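Local coordinates for protein Exo beta-1,2-glucooligosaccharide sophorohydrolase (non-reducing end) (Parabacteroides distasonis ATCC 8503, PDB 5Z06) that releases sophorose from the non-reducing end of linear beta-1,2-glucan and beta-1,2-glucooligosaccharides as an exo-type glycoside hydrolase, at residues Y256-A261 and S272-A277; I222-D227 and Y244-G249; I217-I222 and Y264-S269. All coordinates share one frame; numbering follows the deposited sequence.

Contact 1 (Y256-A261 and S272-A277)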
loop_
_atom_site.group_PDB
_atom_site.type_symbol
_atom_site.label_atom_id
_atom_site.label_comp_id
_atom_site.label_asym_id
_atom_site.label_seq_id
_atom_site.Cartn_x
_atom_site.Cartn_y
_atom_site.Cartn_z
ATOM N N TYR A 256 -21.377 6.991 -17.890
ATOM C CA TYR A 256 -20.601 7.802 -18.788
ATOM C C TYR A 256 -19.716 8.639 -17.910
ATOM O O TYR A 256 -20.119 9.031 -16.813
ATOM C CB TYR A 256 -21.492 8.744 -19.619
ATOM C CG TYR A 256 -22.561 8.080 -20.457
ATOM C CD1 TYR A 256 -23.725 7.585 -19.858
ATOM C CD2 TYR A 256 -22.446 7.994 -21.846
ATOM C CE1 TYR A 256 -24.729 6.995 -20.603
ATOM C CE2 TYR A 256 -23.457 7.400 -22.610
ATOM C CZ TYR A 256 -24.599 6.910 -21.972
ATOM O OH TYR A 256 -25.623 6.312 -22.655
ATOM N N TYR A 257 -18.523 8.928 -18.400
ATOM C CA TYR A 257 -17.529 9.642 -17.619
ATOM C C TYR A 257 -16.817 10.719 -18.421
ATOM O O TYR A 257 -16.545 10.575 -19.611
ATOM C CB TYR A 257 -16.501 8.676 -17.042
ATOM C CG TYR A 257 -17.095 7.689 -16.093
ATOM C CD1 TYR A 257 -17.198 7.973 -14.741
ATOM C CD2 TYR A 257 -17.547 6.457 -16.544
ATOM C CE1 TYR A 257 -17.754 7.050 -13.855
ATOM C CE2 TYR A 257 -18.117 5.535 -15.676
ATOM C CZ TYR A 257 -18.205 5.832 -14.336
ATOM O OH TYR A 257 -18.729 4.918 -13.478
ATOM N N LYS A 258 -16.475 11.774 -17.702
ATOM C CA LYS A 258 -15.919 12.972 -18.251
ATOM C C LYS A 258 -14.966 13.447 -17.179
ATOM O O LYS A 258 -15.314 13.456 -15.991
ATOM C CB LYS A 258 -17.045 13.977 -18.415
ATOM C CG LYS A 258 -17.001 14.849 -19.640
ATOM C CD LYS A 258 -18.375 15.483 -19.878
ATOM C CE LYS A 258 -18.886 16.194 -18.625
ATOM N NZ LYS A 258 -19.988 17.145 -18.911
ATOM N N VAL A 259 -13.774 13.851 -17.583
ATOM C CA VAL A 259 -12.783 14.281 -16.617
ATOM C C VAL A 259 -12.288 15.673 -16.978
ATOM O O VAL A 259 -12.018 15.966 -18.144
ATOM C CB VAL A 259 -11.628 13.276 -16.579
ATOM C CG1 VAL A 259 -10.531 13.734 -15.622
ATOM C CG2 VAL A 259 -12.163 11.908 -16.184
ATOM N N THR A 260 -12.154 16.520 -15.965
ATOM C CA THR A 260 -11.536 17.837 -16.132
ATOM C C THR A 260 -10.288 17.908 -15.261
ATOM O O THR A 260 -10.148 17.125 -14.331
ATOM C CB THR A 260 -12.502 18.971 -15.713
ATOM O OG1 THR A 260 -12.797 18.866 -14.323
ATOM C CG2 THR A 260 -13.813 18.913 -16.494
ATOM N N ALA A 261 -9.390 18.841 -15.591
ATOM C CA ALA A 261 -8.250 19.209 -14.741
ATOM C C ALA A 261 -8.556 20.502 -14.001
ATOM O O ALA A 261 -9.067 21.453 -14.582
ATOM C CB ALA A 261 -6.990 19.372 -15.569
ATOM N N SER A 272 -12.924 16.452 -20.941
ATOM C CA SER A 272 -12.342 15.396 -21.763
ATOM C C SER A 272 -13.428 14.894 -22.717
ATOM O O SER A 272 -14.597 15.249 -22.562
ATOM C CB SER A 272 -11.863 14.234 -20.875
ATOM O OG SER A 272 -12.941 13.694 -20.125
ATOM N N GLN A 273 -13.074 14.029 -23.663
ATOM C CA GLN A 273 -14.121 13.306 -24.374
ATOM C C GLN A 273 -14.888 12.467 -23.335
ATOM O O GLN A 273 -14.395 12.191 -22.229
ATOM C CB GLN A 273 -13.588 12.447 -25.543
ATOM C CG GLN A 273 -12.719 11.239 -25.170
ATOM C CD GLN A 273 -12.768 10.088 -26.182
ATOM O OE1 GLN A 273 -13.458 10.157 -27.210
ATOM N NE2 GLN A 273 -12.029 9.008 -25.883
ATOM N N THR A 274 -16.107 12.105 -23.679
ATOM C CA THR A 274 -16.932 11.282 -22.817
ATOM C C THR A 274 -16.675 9.826 -23.168
ATOM O O THR A 274 -16.612 9.468 -24.337
ATOM C CB THR A 274 -18.414 11.653 -22.968
ATOM O OG1 THR A 274 -18.600 12.970 -22.435
ATOM C CG2 THR A 274 -19.318 10.676 -22.214
ATOM N N VAL A 275 -16.519 8.998 -22.145
ATOM C CA VAL A 275 -16.409 7.551 -22.328
ATOM C C VAL A 275 -17.519 6.922 -21.533
ATOM O O VAL A 275 -18.003 7.518 -20.575
ATOM C CB VAL A 275 -15.042 6.992 -21.877
ATOM C CG1 VAL A 275 -13.944 7.590 -22.736
ATOM C CG2 VAL A 275 -14.755 7.257 -20.392
ATOM N N SER A 276 -17.923 5.722 -21.923
ATOM C CA SER A 276 -18.921 4.985 -21.166
ATOM C C SER A 276 -18.628 3.505 -21.125
ATOM O O SER A 276 -17.852 2.974 -21.920
ATOM C CB SER A 276 -20.325 5.207 -21.734
ATOM O OG SER A 276 -20.415 4.729 -23.065
ATOM N N ALA A 277 -19.272 2.842 -20.177
ATOM C CA ALA A 277 -19.222 1.403 -20.117
ATOM C C ALA A 277 -20.365 0.913 -19.289
ATOM O O ALA A 277 -21.004 1.673 -18.560
ATOM C CB ALA A 277 -17.906 0.946 -19.524
#
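The hydroxyl of S272 works in two directions where segment 272-277 comes up to V259. S272 OG accepts the backbone hydrogen of V259 N at 2.7 Å along an almost straight path (169° at the hydrogen), and it donates to Q273 O at 3.0 Å. With chi1 at 59°, OG lies between the backbone N and the carbonyl carbon, from where it can face the V259 amide. S272 N in turn bonds to V259 O, so the backbone of V259 is held at both its N and its O, once by a side chain and once by the main chain. Further along, Y257 and V275 form a hydrogen-bonded antiparallel pair, with Y257 N to V275 O at 2.6 Å and V275 N to Y257 O at 3.0 Å, and Y256 faces S276 in the adjoining non-hydrogen-bonded pair. Strand 275-278 is the edge strand of the four-stranded sheet and pairs with 254-262, in a strand order consistent with a fibronectin type III-like sandwich, so side chains divide between two environments. On the inner face Y257 CB meets V275 CG2 at 4.0 Å, the Y257 and V259 side chains pack on I207 of the other sheet, and Y257 OH probably bonds D246 OD2, though the pair is modelled too close. On the outer face T274 CG2 lies at the edge of the Y256 ring, while S276 CB comes within 3.5 Å of Y256 CD2. The K258 aliphatic chain passes T274 with CD 3.6 Å from OG1, then leads away to a salt bridge with D271 and a cation-pi contact with Y231.

Contact 2 (I222-D227 and Y244-G249)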
loop_
_atom_site.group_PDB
_atom_site.type_symbol
_atom_site.label_atom_id
_atom_site.label_comp_id
_atom_site.label_asym_id
_atom_site.label_seq_id
_atom_site.Cartn_x
_atom_site.Cartn_y
_atom_site.Cartn_z
ATOM N N ILE A 222 -13.610 14.140 -11.665
ATOM C CA ILE A 222 -14.283 13.149 -12.494
ATOM C C ILE A 222 -15.785 13.389 -12.405
ATOM O O ILE A 222 -16.329 13.531 -11.306
ATOM C CB ILE A 222 -13.946 11.692 -12.086
ATOM C CG1 ILE A 222 -12.440 11.426 -12.236
ATOM C CG2 ILE A 222 -14.742 10.690 -12.932
ATOM C CD1 ILE A 222 -11.632 11.756 -11.006
ATOM N N TYR A 223 -16.419 13.415 -13.578
ATOM C CA TYR A 223 -17.875 13.595 -13.720
ATOM C C TYR A 223 -18.504 12.341 -14.270
ATOM O O TYR A 223 -17.958 11.699 -15.150
ATOM C CB TYR A 223 -18.205 14.754 -14.666
ATOM C CG TYR A 223 -17.828 16.091 -14.093
ATOM C CD1 TYR A 223 -16.535 16.576 -14.246
ATOM C CD2 TYR A 223 -18.748 16.853 -13.364
ATOM C CE1 TYR A 223 -16.163 17.788 -13.707
ATOM C CE2 TYR A 223 -18.386 18.075 -12.822
ATOM C CZ TYR A 223 -17.089 18.538 -13.002
ATOM O OH TYR A 223 -16.702 19.736 -12.467
ATOM N N ARG A 224 -19.661 12.004 -13.739
ATOM C CA ARG A 224 -20.371 10.817 -14.142
ATOM C C ARG A 224 -21.796 11.144 -14.558
ATOM O O ARG A 224 -22.448 11.997 -13.969
ATOM C CB ARG A 224 -20.405 9.816 -13.003
ATOM C CG ARG A 224 -20.996 8.477 -13.418
ATOM C CD ARG A 224 -20.994 7.541 -12.245
ATOM N NE ARG A 224 -21.837 8.016 -11.160
ATOM C CZ ARG A 224 -21.808 7.550 -9.909
ATOM N NH1 ARG A 224 -20.963 6.594 -9.540
ATOM N NH2 ARG A 224 -22.635 8.041 -9.007
ATOM N N SER A 225 -22.267 10.443 -15.572
ATOM C CA SER A 225 -23.658 10.508 -15.966
ATOM C C SER A 225 -24.183 9.093 -16.095
ATOM O O SER A 225 -23.481 8.207 -16.582
ATOM C CB SER A 225 -23.798 11.253 -17.281
ATOM O OG SER A 225 -25.163 11.376 -17.608
ATOM N N PHE A 226 -25.404 8.880 -15.626
ATOM C CA PHE A 226 -26.129 7.642 -15.895
ATOM C C PHE A 226 -27.018 7.714 -17.128
ATOM O O PHE A 226 -27.497 6.680 -17.579
ATOM C CB PHE A 226 -26.940 7.225 -14.683
ATOM C CG PHE A 226 -26.102 6.860 -13.504
ATOM C CD1 PHE A 226 -25.068 5.926 -13.624
ATOM C CD2 PHE A 226 -26.351 7.421 -12.259
ATOM C CE1 PHE A 226 -24.294 5.575 -12.530
ATOM C CE2 PHE A 226 -25.585 7.066 -11.159
ATOM C CZ PHE A 226 -24.552 6.139 -11.296
ATOM N N ASP A 227 -27.219 8.914 -17.678
ATOM C CA ASP A 227 -28.019 9.084 -18.901
ATOM C C ASP A 227 -27.272 9.724 -20.081
ATOM O O ASP A 227 -27.810 9.788 -21.178
ATOM C CB ASP A 227 -29.327 9.834 -18.592
ATOM C CG ASP A 227 -29.113 11.225 -18.018
ATOM O OD1 ASP A 227 -28.071 11.870 -18.280
ATOM O OD2 ASP A 227 -30.019 11.686 -17.294
ATOM N N TYR A 244 -9.229 6.425 -12.385
ATOM C CA TYR A 244 -10.275 6.482 -11.396
ATOM C C TYR A 244 -11.117 5.225 -11.461
ATOM O O TYR A 244 -11.490 4.773 -12.548
ATOM C CB TYR A 244 -11.130 7.732 -11.577
ATOM C CG TYR A 244 -12.352 7.684 -10.719
ATOM C CD1 TYR A 244 -12.237 7.686 -9.331
ATOM C CD2 TYR A 244 -13.620 7.585 -11.282
ATOM C CE1 TYR A 244 -13.350 7.608 -8.519
ATOM C CE2 TYR A 244 -14.743 7.529 -10.483
ATOM C CZ TYR A 244 -14.605 7.536 -9.113
ATOM O OH TYR A 244 -15.728 7.469 -8.352
ATOM N N THR A 245 -11.377 4.671 -10.280
ATOM C CA THR A 245 -12.158 3.485 -10.117
ATOM C C THR A 245 -13.505 3.873 -9.534
ATOM O O THR A 245 -13.609 4.273 -8.375
ATOM C CB THR A 245 -11.409 2.482 -9.236
ATOM O OG1 THR A 245 -10.303 1.957 -9.984
ATOM C CG2 THR A 245 -12.317 1.344 -8.816
ATOM N N ASP A 246 -14.540 3.746 -10.355
ATOM C CA ASP A 246 -15.856 4.105 -9.939
ATOM C C ASP A 246 -16.568 2.851 -9.542
ATOM O O ASP A 246 -17.012 2.083 -10.400
ATOM C CB ASP A 246 -16.637 4.786 -11.047
ATOM C CG ASP A 246 -17.874 5.481 -10.521
ATOM O OD1 ASP A 246 -17.806 6.083 -9.423
ATOM O OD2 ASP A 246 -18.918 5.418 -11.201
ATOM N N PHE A 247 -16.697 2.655 -8.241
ATOM C CA PHE A 247 -17.383 1.501 -7.748
ATOM C C PHE A 247 -18.883 1.779 -7.727
ATOM O O PHE A 247 -19.370 2.424 -6.824
ATOM C CB PHE A 247 -16.884 1.101 -6.364
ATOM C CG PHE A 247 -17.315 -0.270 -5.984
ATOM C CD1 PHE A 247 -18.533 -0.477 -5.354
ATOM C CD2 PHE A 247 -16.544 -1.356 -6.327
ATOM C CE1 PHE A 247 -18.938 -1.755 -5.014
ATOM C CE2 PHE A 247 -16.953 -2.631 -6.022
ATOM C CZ PHE A 247 -18.148 -2.838 -5.352
ATOM N N LEU A 248 -19.597 1.274 -8.719
ATOM C CA LEU A 248 -21.055 1.425 -8.800
ATOM C C LEU A 248 -21.775 0.475 -7.877
ATOM O O LEU A 248 -22.859 0.776 -7.416
ATOM C CB LEU A 248 -21.556 1.183 -10.233
ATOM C CG LEU A 248 -20.958 2.170 -11.230
ATOM C CD1 LEU A 248 -21.131 1.667 -12.652
ATOM C CD2 LEU A 248 -21.586 3.540 -11.047
ATOM N N GLY A 249 -21.183 -0.682 -7.625
ATOM C CA GLY A 249 -21.804 -1.706 -6.787
ATOM C C GLY A 249 -23.024 -2.362 -7.395
ATOM O O GLY A 249 -23.744 -3.015 -6.694
#
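The interior of a beta-sandwich is crossed here by side chains alone: I222 and R224 reach from one sheet to Y244 and D246 of the other, with no backbone bonds between the two segments, and F226 meets L248 in the loops that follow. At one end I222 CG2 rests 3.7 Å from Y244 CD2, and I207, on the strand beside Y244 in its own sheet, touches both side chains. Next comes a salt bridge, R224 NH1 to D246 OD2 at 2.9 Å. It is straight (170° at the hydrogen), lies in the guanidinium plane and uses the syn lone pair of the carboxylate, although the two planar groups are turned 50° apart. R224 CG, anti to the backbone N (chi1 -173°), extends the chain toward the other sheet, and a bend at chi3 turns NH1 to the carboxylate. The two strands involved, 219-225 and 243-247, belong to facing sheets of the sandwich and run in roughly the same direction. D246 has further partners: Y244 OH donates to OD1 at 2.7 Å from the anti side, and Y257 is a probable one at OD2. With an alanine here in place of the aspartate, the R224 guanidinium would probably lose its counter-charge and Y244 OH its acceptor. Toward the more open end, F226 CZ sits over one face of the guanidinium, offset toward the rim. L248 CD2 approaches R224 NH1 at 3.5 Å and lies at the edge of the F226 ring, 3.7 Å from CE1.

Contact 3 (I217-I222 and Y264-S269)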
loop_
_atom_site.group_PDB
_atom_site.type_symbol
_atom_site.label_atom_id
_atom_site.label_comp_id
_atom_site.label_asym_id
_atom_site.label_seq_id
_atom_site.Cartn_x
_atom_site.Cartn_y
_atom_site.Cartn_z
ATOM N N ILE A 217 -1.195 20.976 -11.750
ATOM C CA ILE A 217 -2.615 21.021 -11.431
ATOM C C ILE A 217 -2.893 20.455 -10.035
ATOM O O ILE A 217 -2.080 19.702 -9.463
ATOM C CB ILE A 217 -3.475 20.300 -12.491
ATOM C CG1 ILE A 217 -3.174 18.805 -12.565
ATOM C CG2 ILE A 217 -3.269 20.938 -13.860
ATOM C CD1 ILE A 217 -4.371 17.995 -12.983
ATOM N N LYS A 218 -4.058 20.813 -9.502
ATOM C CA LYS A 218 -4.422 20.414 -8.143
ATOM C C LYS A 218 -4.929 18.967 -8.151
ATOM O O LYS A 218 -4.476 18.121 -7.390
ATOM C CB LYS A 218 -5.480 21.362 -7.581
ATOM C CG LYS A 218 -5.657 21.281 -6.076
ATOM C CD LYS A 218 -6.872 22.079 -5.631
ATOM C CE LYS A 218 -7.110 21.988 -4.136
ATOM N NZ LYS A 218 -6.054 22.659 -3.356
ATOM N N TYR A 219 -5.887 18.709 -9.021
ATOM C CA TYR A 219 -6.477 17.396 -9.131
ATOM C C TYR A 219 -7.263 17.313 -10.398
ATOM O O TYR A 219 -7.488 18.317 -11.073
ATOM C CB TYR A 219 -7.358 17.046 -7.921
ATOM C CG TYR A 219 -8.309 18.109 -7.363
ATOM C CD1 TYR A 219 -9.345 18.646 -8.126
ATOM C CD2 TYR A 219 -8.230 18.488 -6.022
ATOM C CE1 TYR A 219 -10.223 19.578 -7.587
ATOM C CE2 TYR A 219 -9.103 19.410 -5.476
ATOM C CZ TYR A 219 -10.099 19.946 -6.259
ATOM O OH TYR A 219 -10.962 20.850 -5.701
ATOM N N TYR A 220 -7.631 16.096 -10.740
ATOM C CA TYR A 220 -8.594 15.851 -11.789
ATOM C C TYR A 220 -9.947 15.715 -11.121
ATOM O O TYR A 220 -10.043 15.105 -10.062
ATOM C CB TYR A 220 -8.234 14.581 -12.536
ATOM C CG TYR A 220 -6.936 14.708 -13.277
ATOM C CD1 TYR A 220 -6.888 15.342 -14.519
ATOM C CD2 TYR A 220 -5.754 14.210 -12.733
ATOM C CE1 TYR A 220 -5.694 15.466 -15.210
ATOM C CE2 TYR A 220 -4.551 14.327 -13.409
ATOM C CZ TYR A 220 -4.520 14.949 -14.648
ATOM O OH TYR A 220 -3.314 15.058 -15.306
ATOM N N ARG A 221 -10.970 16.316 -11.706
ATOM C CA ARG A 221 -12.322 16.125 -11.248
ATOM C C ARG A 221 -12.948 15.165 -12.208
ATOM O O ARG A 221 -12.872 15.385 -13.429
ATOM C CB ARG A 221 -13.112 17.430 -11.274
ATOM C CG ARG A 221 -13.439 17.985 -9.904
ATOM C CD ARG A 221 -14.243 19.275 -9.995
ATOM N NE ARG A 221 -13.915 20.155 -8.874
ATOM C CZ ARG A 221 -13.892 21.491 -8.912
ATOM N NH1 ARG A 221 -14.187 22.164 -10.031
ATOM N NH2 ARG A 221 -13.561 22.168 -7.808
ATOM N N ILE A 222 -13.610 14.140 -11.665
ATOM C CA ILE A 222 -14.283 13.149 -12.494
ATOM C C ILE A 222 -15.785 13.389 -12.405
ATOM O O ILE A 222 -16.329 13.531 -11.306
ATOM C CB ILE A 222 -13.946 11.692 -12.086
ATOM C CG1 ILE A 222 -12.440 11.426 -12.236
ATOM C CG2 ILE A 222 -14.742 10.690 -12.932
ATOM C CD1 ILE A 222 -11.632 11.756 -11.006
ATOM N N TYR A 264 -4.810 24.957 -8.865
ATOM C CA TYR A 264 -4.897 25.369 -7.463
ATOM C C TYR A 264 -5.786 26.589 -7.202
ATOM O O TYR A 264 -6.274 26.770 -6.082
ATOM C CB TYR A 264 -3.504 25.565 -6.862
ATOM C CG TYR A 264 -2.891 24.258 -6.438
ATOM C CD1 TYR A 264 -2.399 23.358 -7.378
ATOM C CD2 TYR A 264 -2.838 23.903 -5.095
ATOM C CE1 TYR A 264 -1.841 22.155 -6.982
ATOM C CE2 TYR A 264 -2.289 22.707 -4.689
ATOM C CZ TYR A 264 -1.802 21.826 -5.636
ATOM O OH TYR A 264 -1.246 20.638 -5.231
ATOM N N ALA A 265 -6.020 27.402 -8.232
ATOM C CA ALA A 265 -7.008 28.481 -8.162
ATOM C C ALA A 265 -8.441 27.958 -8.305
ATOM O O ALA A 265 -9.390 28.744 -8.214
ATOM C CB ALA A 265 -6.726 29.536 -9.220
ATOM N N LEU A 266 -8.582 26.643 -8.526
ATOM C CA LEU A 266 -9.852 25.962 -8.737
ATOM C C LEU A 266 -10.519 26.377 -10.048
ATOM O O LEU A 266 -11.725 26.303 -10.187
ATOM C CB LEU A 266 -10.789 26.085 -7.523
ATOM C CG LEU A 266 -10.141 25.761 -6.173
ATOM C CD1 LEU A 266 -11.152 25.849 -5.048
ATOM C CD2 LEU A 266 -9.493 24.381 -6.166
ATOM N N ASN A 267 -9.716 26.771 -11.028
ATOM C CA ASN A 267 -10.218 26.883 -12.394
ATOM C C ASN A 267 -10.284 25.478 -12.937
ATOM O O ASN A 267 -9.513 24.617 -12.532
ATOM C CB ASN A 267 -9.297 27.709 -13.289
ATOM C CG ASN A 267 -9.026 29.086 -12.726
ATOM O OD1 ASN A 267 -9.954 29.835 -12.401
ATOM N ND2 ASN A 267 -7.752 29.415 -12.579
ATOM N N GLU A 268 -11.190 25.276 -13.878
ATOM C CA GLU A 268 -11.465 23.968 -14.414
ATOM C C GLU A 268 -11.200 23.972 -15.905
ATOM O O GLU A 268 -11.650 24.854 -16.618
ATOM C CB GLU A 268 -12.919 23.604 -14.111
ATOM C CG GLU A 268 -13.314 22.174 -14.453
ATOM C CD GLU A 268 -14.346 21.573 -13.504
ATOM O OE1 GLU A 268 -14.970 22.278 -12.679
ATOM O OE2 GLU A 268 -14.525 20.355 -13.563
ATOM N N SER A 269 -10.470 22.969 -16.376
ATOM C CA SER A 269 -10.293 22.761 -17.793
ATOM C C SER A 269 -11.627 22.532 -18.470
ATOM O O SER A 269 -12.677 22.361 -17.829
ATOM C CB SER A 269 -9.433 21.526 -18.060
ATOM O OG SER A 269 -10.192 20.341 -17.849
#
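A classic beta bulge opens the strand pairing here: K218 and Y219 both face V262, and the loop leaving that partner strand folds back over them. The K218 side chain lies across Y264 at about a right angle, with CG 3.8 Å from the ring centroid and only 4° off the ring normal, a CH-pi contact over the face. K218 CG is anti to the backbone N (chi1 -164°), laying the methylenes over the ring; a bend at chi4 turns NZ to a salt bridge with E178. The Y264 hydroxyl bonds to D7 and R82. L266 CD2 fills in beside the lysine, 3.5 Å from K218 CD, and also meets Y219 OH at 3.9 Å. Farther along, R221 NH1 forms a salt bridge with E268 OE1 at 2.8 Å. The bond is bent, 132° at the hydrogen: the acceptor is in the guanidinium plane, and the donor meets the carboxylate from above its plane. E268 OE2 is also probably bonded to T260 OG1 and Y223 OH. Segment 264-269 is part of the loop between strands 254-262 and 275-278 and covers the start of strand 219-225, whose Y219 side chain, about 8 Å from the bound calcium ion, packs on F48 and T49.

How the contacts relate
The three contacts illustrate how one sandwich domain uses different chemistry at different places in the fold. Contact 1 holds neighbouring strands within a sheet, so backbone bonds dominate; contact 2 spans the two sheets and relies on side chains, with a buried carboxylate paired to a guanidinium, beside an apolar contact; contact 3 ties a connecting loop to a strand start through a ring face and a salt bridge. Contact 1 buries most surface, 429 Å², contact 2 least, 240 Å². All are partly buried. Strand 219-225 serves contacts 2 and 3, which share I222, and adjoins strand 254-262 of contact 1. Among the touching residues, contact 3 has four buried and none exposed, whereas contacts 1 and 2 each include one exposed.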